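Oxidored_FMN domain-containing protein ([Pseudomonas] geniculata N1, PDB 6L6J) probably oxidises 6-hydroxypseudooxynicotine as an amine oxidase, carrying flavin mononucleotide, a [4Fe-4S] cluster and a bound ADP. Local coordinates at residues G16-K21 / F164-V169; V523-E528 / D539-A544; Y531-V536 / V614-Q619. All blocks are in the same frame, centred on the assembly; numbering follows the deposited sequence.

Contact 1 (G16-K21 / F164-V169); sequences GPVTTK and FDIVYV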
# COMPACT_ATOMS: atom_id res chain seq x y z
N GLY A 16 21.11 -18.50 -10.35
CA GLY A 16 21.69 -18.80 -11.67
C GLY A 16 23.11 -18.27 -11.76
O GLY A 16 23.90 -18.46 -10.84
N PRO A 17 23.49 -17.57 -12.85
CA PRO A 17 24.87 -17.09 -12.99
C PRO A 17 25.23 -15.84 -12.18
O PRO A 17 26.32 -15.40 -12.34
CB PRO A 17 24.94 -16.74 -14.48
CG PRO A 17 23.52 -16.30 -14.83
CD PRO A 17 22.64 -17.20 -14.00
N VAL A 18 24.33 -15.30 -11.36
CA VAL A 18 24.63 -14.13 -10.48
C VAL A 18 24.46 -14.57 -9.03
O VAL A 18 24.04 -15.72 -8.80
CB VAL A 18 23.76 -12.89 -10.79
CG1 VAL A 18 24.03 -12.34 -12.19
CG2 VAL A 18 22.27 -13.14 -10.60
N THR A 19 24.76 -13.66 -8.09
CA THR A 19 24.77 -13.91 -6.63
C THR A 19 24.28 -12.64 -5.92
O THR A 19 24.75 -11.55 -6.29
CB THR A 19 26.18 -14.33 -6.18
OG1 THR A 19 26.52 -15.53 -6.90
CG2 THR A 19 26.29 -14.57 -4.69
N THR A 20 23.41 -12.77 -4.92
CA THR A 20 22.93 -11.66 -4.08
C THR A 20 23.73 -11.64 -2.77
O THR A 20 23.95 -12.72 -2.22
CB THR A 20 21.41 -11.73 -3.85
OG1 THR A 20 21.01 -10.61 -3.05
CG2 THR A 20 20.95 -13.01 -3.18
N LYS A 21 24.13 -10.47 -2.28
CA LYS A 21 24.94 -10.35 -1.04
C LYS A 21 24.16 -10.79 0.20
O LYS A 21 24.82 -10.99 1.26
CB LYS A 21 25.46 -8.92 -0.85
CG LYS A 21 24.40 -7.82 -0.87
CD LYS A 21 24.95 -6.49 -0.41
CE LYS A 21 24.22 -5.30 -0.98
NZ LYS A 21 24.24 -4.16 -0.04
N PHE A 164 20.65 -5.30 -16.29
CA PHE A 164 19.82 -6.06 -15.32
C PHE A 164 20.47 -7.44 -15.10
O PHE A 164 20.95 -8.10 -16.05
CB PHE A 164 18.36 -6.15 -15.82
CG PHE A 164 17.56 -4.86 -15.78
CD1 PHE A 164 17.10 -4.33 -14.58
CD2 PHE A 164 17.29 -4.16 -16.95
CE1 PHE A 164 16.39 -3.14 -14.55
CE2 PHE A 164 16.57 -2.97 -16.91
CZ PHE A 164 16.11 -2.47 -15.72
N ASP A 165 20.48 -7.87 -13.84
CA ASP A 165 21.08 -9.16 -13.39
C ASP A 165 20.04 -10.27 -13.46
O ASP A 165 20.45 -11.45 -13.65
CB ASP A 165 21.62 -9.02 -11.97
CG ASP A 165 22.64 -7.91 -11.85
OD1 ASP A 165 23.75 -8.04 -12.45
OD2 ASP A 165 22.31 -6.90 -11.20
N ILE A 166 18.77 -9.91 -13.25
CA ILE A 166 17.61 -10.84 -13.11
C ILE A 166 16.51 -10.35 -14.05
O ILE A 166 16.02 -9.21 -13.86
CB ILE A 166 17.11 -10.91 -11.65
CG1 ILE A 166 18.24 -11.18 -10.66
CG2 ILE A 166 16.00 -11.95 -11.52
CD1 ILE A 166 17.89 -10.89 -9.21
N VAL A 167 16.14 -11.19 -15.02
CA VAL A 167 15.12 -10.88 -16.07
C VAL A 167 13.95 -11.83 -15.83
O VAL A 167 14.22 -13.04 -15.78
CB VAL A 167 15.75 -11.02 -17.47
CG1 VAL A 167 14.75 -10.86 -18.60
CG2 VAL A 167 16.90 -10.05 -17.64
N TYR A 168 12.72 -11.31 -15.68
CA TYR A 168 11.52 -12.08 -15.23
C TYR A 168 10.72 -12.61 -16.44
O TYR A 168 10.81 -12.04 -17.57
CB TYR A 168 10.60 -11.27 -14.31
CG TYR A 168 10.91 -11.36 -12.84
CD1 TYR A 168 11.90 -10.59 -12.25
CD2 TYR A 168 10.16 -12.17 -12.01
CE1 TYR A 168 12.15 -10.64 -10.89
CE2 TYR A 168 10.39 -12.22 -10.65
CZ TYR A 168 11.40 -11.46 -10.07
OH TYR A 168 11.64 -11.56 -8.73
N VAL A 169 9.99 -13.69 -16.19
CA VAL A 169 8.85 -14.16 -17.03
C VAL A 169 7.61 -14.07 -16.14
O VAL A 169 7.60 -14.72 -15.08
CB VAL A 169 9.09 -15.58 -17.58
CG1 VAL A 169 7.80 -16.33 -17.85
CG2 VAL A 169 9.95 -15.56 -18.83
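Val18 reaches from the short strand 18-20 onto the start of barrel strand 166-171, where Asp165 and Ile166 receive it. The apolar contacts are loose. Val18 CG1 lies 4.1 Å from Asp165 CB, the two side chains crossing at about a right angle, and Val18 CG2 stands 4.5 Å from Ile166 CG1. With its CG1 opposite the carbonyl carbon (chi1 -64°), Val18 turns both methyls to the barrel. The second kind of contact is methyl against backbone: Val18 CG2 rests 3.9 Å from the carbonyl oxygen Asp165 O. The carboxylate itself is engaged elsewhere, OD1 in a salt bridge with Lys94 and OD2 accepting from the backbone N of Ala100. Leu99 and Ala220, on the two barrel strands flanking 166-171, also touch Val18. Strands 13-15 and 18-20 form an antiparallel hairpin outside the eight-stranded TIM barrel, and this contact sets it against the N-terminal end of the fourth barrel strand. Val18 thus meets CB and the carbonyl oxygen of Asp165 and the flank of Ile166 by van der Waals contact alone, while the carboxylate is probably balanced by Lys94 and further held by the backbone N of Ala100.

Contact 2 (V523-E528 / D539-A544); sequences VIVYDE and DRLARA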
# COMPACT_ATOMS: atom_id res chain seq x y z
N VAL A 523 -29.46 -0.64 13.82
CA VAL A 523 -28.69 0.63 13.67
C VAL A 523 -28.31 0.78 12.19
O VAL A 523 -27.87 -0.22 11.55
CB VAL A 523 -27.47 0.68 14.61
CG1 VAL A 523 -26.66 -0.60 14.55
CG2 VAL A 523 -26.58 1.87 14.32
N ILE A 524 -28.54 1.99 11.68
CA ILE A 524 -28.11 2.44 10.32
C ILE A 524 -26.80 3.22 10.46
O ILE A 524 -26.76 4.22 11.24
CB ILE A 524 -29.20 3.28 9.63
CG1 ILE A 524 -30.29 2.37 9.04
CG2 ILE A 524 -28.57 4.17 8.57
CD1 ILE A 524 -31.50 3.11 8.54
N VAL A 525 -25.78 2.78 9.74
CA VAL A 525 -24.49 3.52 9.60
C VAL A 525 -24.52 4.13 8.21
O VAL A 525 -24.67 3.36 7.26
CB VAL A 525 -23.25 2.63 9.80
CG1 VAL A 525 -21.97 3.45 9.84
CG2 VAL A 525 -23.36 1.81 11.07
N TYR A 526 -24.49 5.46 8.14
CA TYR A 526 -24.59 6.24 6.88
C TYR A 526 -23.18 6.71 6.54
O TYR A 526 -22.56 7.42 7.37
CB TYR A 526 -25.58 7.38 7.05
CG TYR A 526 -25.92 8.15 5.80
CD1 TYR A 526 -26.28 7.51 4.62
CD2 TYR A 526 -25.94 9.54 5.81
CE1 TYR A 526 -26.63 8.23 3.49
CE2 TYR A 526 -26.29 10.27 4.70
CZ TYR A 526 -26.63 9.62 3.53
OH TYR A 526 -26.95 10.35 2.43
N ASP A 527 -22.68 6.25 5.39
CA ASP A 527 -21.30 6.49 4.91
C ASP A 527 -21.34 7.53 3.79
O ASP A 527 -21.77 7.18 2.68
CB ASP A 527 -20.64 5.19 4.47
CG ASP A 527 -19.19 5.38 4.07
OD1 ASP A 527 -18.63 6.44 4.44
OD2 ASP A 527 -18.65 4.46 3.40
N GLU A 528 -20.93 8.76 4.11
CA GLU A 528 -20.61 9.86 3.16
C GLU A 528 -19.11 10.20 3.24
O GLU A 528 -18.72 11.28 2.74
CB GLU A 528 -21.44 11.10 3.51
CG GLU A 528 -22.85 11.05 2.97
CD GLU A 528 -23.03 11.74 1.64
OE1 GLU A 528 -22.84 12.97 1.59
OE2 GLU A 528 -23.33 11.05 0.65
N ASP A 539 -18.79 -2.96 11.81
CA ASP A 539 -18.15 -4.19 12.35
C ASP A 539 -18.25 -4.17 13.87
O ASP A 539 -18.76 -5.12 14.44
CB ASP A 539 -16.70 -4.32 11.88
CG ASP A 539 -16.21 -5.75 11.86
OD1 ASP A 539 -16.40 -6.45 12.87
OD2 ASP A 539 -15.68 -6.17 10.82
N ARG A 540 -17.77 -3.09 14.49
CA ARG A 540 -17.81 -2.88 15.96
C ARG A 540 -19.22 -3.13 16.47
O ARG A 540 -19.37 -3.80 17.51
CB ARG A 540 -17.37 -1.45 16.28
CG ARG A 540 -17.39 -1.10 17.76
CD ARG A 540 -16.21 -1.71 18.47
NE ARG A 540 -16.20 -1.29 19.86
CZ ARG A 540 -16.71 -1.98 20.89
NH1 ARG A 540 -17.28 -3.17 20.69
NH2 ARG A 540 -16.63 -1.46 22.11
N LEU A 541 -20.23 -2.61 15.75
CA LEU A 541 -21.64 -2.60 16.18
C LEU A 541 -22.27 -3.98 16.00
O LEU A 541 -23.06 -4.40 16.89
CB LEU A 541 -22.41 -1.57 15.36
CG LEU A 541 -22.17 -0.11 15.69
CD1 LEU A 541 -22.71 0.76 14.57
CD2 LEU A 541 -22.81 0.27 17.02
N ALA A 542 -22.00 -4.65 14.89
CA ALA A 542 -22.53 -6.02 14.66
C ALA A 542 -21.99 -6.93 15.78
O ALA A 542 -22.79 -7.68 16.41
CB ALA A 542 -22.20 -6.51 13.27
N ARG A 543 -20.70 -6.78 16.11
CA ARG A 543 -20.00 -7.58 17.15
C ARG A 543 -20.51 -7.26 18.56
O ARG A 543 -20.16 -7.99 19.44
CB ARG A 543 -18.50 -7.30 17.15
CG ARG A 543 -17.76 -7.83 15.95
CD ARG A 543 -16.28 -7.65 16.20
NE ARG A 543 -15.50 -7.61 14.97
CZ ARG A 543 -14.18 -7.76 14.92
NH1 ARG A 543 -13.51 -7.98 16.04
NH2 ARG A 543 -13.57 -7.71 13.75
N ALA A 544 -21.18 -6.13 18.76
CA ALA A 544 -21.80 -5.77 20.06
C ALA A 544 -23.18 -6.43 20.18
O ALA A 544 -23.73 -6.43 21.30
CB ALA A 544 -21.87 -4.28 20.21
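Leu541 drives one methyl, CD1, at two valines of strand 522-527 spaced two residues apart on the same strand face. The closer approach is to Val525, whose CG2 lies 3.7 Å from Leu541 CD1; Val523 CG2 stands 4.0 Å from that same CD1. Leu541 CG is set opposite the carbonyl carbon (chi1 -75°), and the extended chi2 of 165° carries CD1 out to the strand. Val523 crosses the leucine at about a right angle and brings both of its methyls near CD1. All three residues are buried, and the meeting is wholly aliphatic. The far side of the helix is different in kind: Arg543, an exposed residue one turn after Asp539, runs extended along the helix flank, and its NE donates to Asp539 OD1 at 2.6 Å, the oxygen being met nearly along its C-O axis. Asp539 OD2 is bridged to Arg435 as well, and Pro434 touches Arg543. Strand 522-527, helix 533-542 and strand 547-552 make a right-handed beta-alpha-beta unit, in which Val548 of the second strand touches Leu541, Val523 and Val525. On the other side of strand 522-527 runs strand 612-621, hydrogen-bonded to it in parallel.

Contact 3 (Y531-V536 / V614-Q619); sequences YYMAAV and VLVTGQ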
# COMPACT_ATOMS: atom_id res chain seq x y z
N TYR A 531 -14.45 5.82 3.03
CA TYR A 531 -13.24 5.03 3.38
C TYR A 531 -13.57 3.99 4.48
O TYR A 531 -14.64 3.40 4.41
CB TYR A 531 -12.12 6.04 3.62
CG TYR A 531 -10.73 5.47 3.72
CD1 TYR A 531 -10.43 4.18 3.33
CD2 TYR A 531 -9.70 6.22 4.27
CE1 TYR A 531 -9.16 3.65 3.48
CE2 TYR A 531 -8.41 5.71 4.39
CZ TYR A 531 -8.14 4.41 4.01
OH TYR A 531 -6.87 3.89 4.13
N TYR A 532 -12.75 3.82 5.50
CA TYR A 532 -12.84 2.69 6.47
C TYR A 532 -13.71 3.01 7.69
O TYR A 532 -14.19 2.07 8.32
CB TYR A 532 -11.44 2.34 6.96
CG TYR A 532 -10.76 3.46 7.71
CD1 TYR A 532 -10.00 4.40 7.04
CD2 TYR A 532 -10.87 3.57 9.08
CE1 TYR A 532 -9.34 5.42 7.71
CE2 TYR A 532 -10.22 4.58 9.77
CZ TYR A 532 -9.45 5.51 9.09
OH TYR A 532 -8.82 6.51 9.78
N MET A 533 -13.88 4.28 8.06
CA MET A 533 -14.44 4.64 9.39
C MET A 533 -15.86 4.09 9.56
O MET A 533 -16.20 3.63 10.66
CB MET A 533 -14.47 6.14 9.63
CG MET A 533 -15.04 6.53 10.99
SD MET A 533 -14.29 5.64 12.40
CE MET A 533 -12.88 6.69 12.75
N ALA A 534 -16.67 4.12 8.52
CA ALA A 534 -18.07 3.65 8.60
C ALA A 534 -18.10 2.13 8.60
O ALA A 534 -18.94 1.58 9.34
CB ALA A 534 -18.91 4.25 7.50
N ALA A 535 -17.27 1.47 7.79
CA ALA A 535 -17.24 -0.01 7.70
C ALA A 535 -16.74 -0.54 9.04
O ALA A 535 -17.21 -1.61 9.51
CB ALA A 535 -16.39 -0.52 6.56
N VAL A 536 -15.83 0.20 9.66
CA VAL A 536 -15.22 -0.22 10.95
C VAL A 536 -16.27 -0.09 12.06
O VAL A 536 -16.32 -0.99 12.92
CB VAL A 536 -13.90 0.54 11.22
CG1 VAL A 536 -13.31 0.24 12.58
CG2 VAL A 536 -12.87 0.23 10.15
N VAL A 614 -25.74 5.97 12.96
CA VAL A 614 -24.39 6.60 13.01
C VAL A 614 -24.18 7.34 11.69
O VAL A 614 -24.23 6.69 10.61
CB VAL A 614 -23.25 5.61 13.34
CG1 VAL A 614 -22.00 6.36 13.77
CG2 VAL A 614 -23.65 4.61 14.41
N LEU A 615 -24.04 8.67 11.78
CA LEU A 615 -23.66 9.55 10.65
C LEU A 615 -22.12 9.63 10.54
O LEU A 615 -21.48 10.14 11.46
CB LEU A 615 -24.29 10.93 10.86
CG LEU A 615 -25.82 10.96 10.91
CD1 LEU A 615 -26.33 12.34 11.27
CD2 LEU A 615 -26.44 10.51 9.60
N VAL A 616 -21.57 9.10 9.44
CA VAL A 616 -20.12 9.17 9.08
C VAL A 616 -20.01 9.97 7.78
O VAL A 616 -20.06 9.34 6.69
CB VAL A 616 -19.49 7.76 8.95
CG1 VAL A 616 -17.99 7.82 9.17
CG2 VAL A 616 -20.11 6.74 9.90
N THR A 617 -19.88 11.30 7.88
CA THR A 617 -20.02 12.24 6.73
C THR A 617 -18.83 13.22 6.62
O THR A 617 -18.75 13.92 5.60
CB THR A 617 -21.35 12.99 6.79
OG1 THR A 617 -21.34 13.79 7.98
CG2 THR A 617 -22.55 12.06 6.80
N GLY A 618 -17.93 13.28 7.60
CA GLY A 618 -16.75 14.15 7.49
C GLY A 618 -16.26 14.60 8.84
O GLY A 618 -16.86 14.18 9.87
N GLN A 619 -15.18 15.39 8.83
CA GLN A 619 -14.46 15.86 10.04
C GLN A 619 -14.40 17.39 9.99
O GLN A 619 -14.37 17.92 8.88
CB GLN A 619 -13.05 15.25 10.10
CG GLN A 619 -13.00 13.73 10.20
CD GLN A 619 -11.64 13.17 9.81
OE1 GLN A 619 -11.28 13.07 8.63
NE2 GLN A 619 -10.87 12.77 10.80
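The helix of a beta-alpha-beta unit, 533-542, packs its N-terminal part on strand 612-621, the neighbour of strand 522-527 in the mixed sheet to which the OYE-like second alpha/beta domain contributes. Val616 is the residue of the strand that makes the contact, and its two methyls divide the work. CG1 meets Met533, whose CG lies 3.7 Å away and CB 3.9 Å; CG2 meets the methyl of Ala534. Met533 crosses Val616 at about a right angle, and its chain leaves with CG opposite the backbone N (chi1 -180°) before bending at chi2 and chi3, so the inner methylenes, not the sulfur, do the touching. The small Ala534 lets the backbones come close, with 5.9 Å between its CA and that of Val616. An alanine in place of Val616 would lose both methyls and is likely to leave the inner methylenes of Met533 without their partner, with only CB still near Ala534. Trp485 of strand 483-485 touches both Met533 and Val616, and Val525 touches both Ala534 and Val616, extending the apolar cluster. Beyond Met533 lies Glu430 of helix 426-430. Ala534 CB lies 3.7 Å from Val616 CG2 and 3.8 Å from Val616 CB.

In the fold
Contacts 2 and 3 belong to one helix-on-sheet packing: both use helix 533-542, contact 3 toward its N-terminal end and contact 2 toward its C-terminal end, on adjacent strands, with centres about 9 Å apart. Probable backbone hydrogen bonds join those strands, Ile524 O to Val614 N (2.7 Å) and Tyr526 N to Val614 O (2.8 Å). Contact 1 stands in the flavin-binding barrel, across the chain's centre, about 50 Å from contact 2 and about 47 Å from contact 3, centre to centre. The side chain of Ile166 is about 13 Å from FMN; that of Met533 is about 10 Å from ADP and about 6 Å from that of Arg426, which binds ADP.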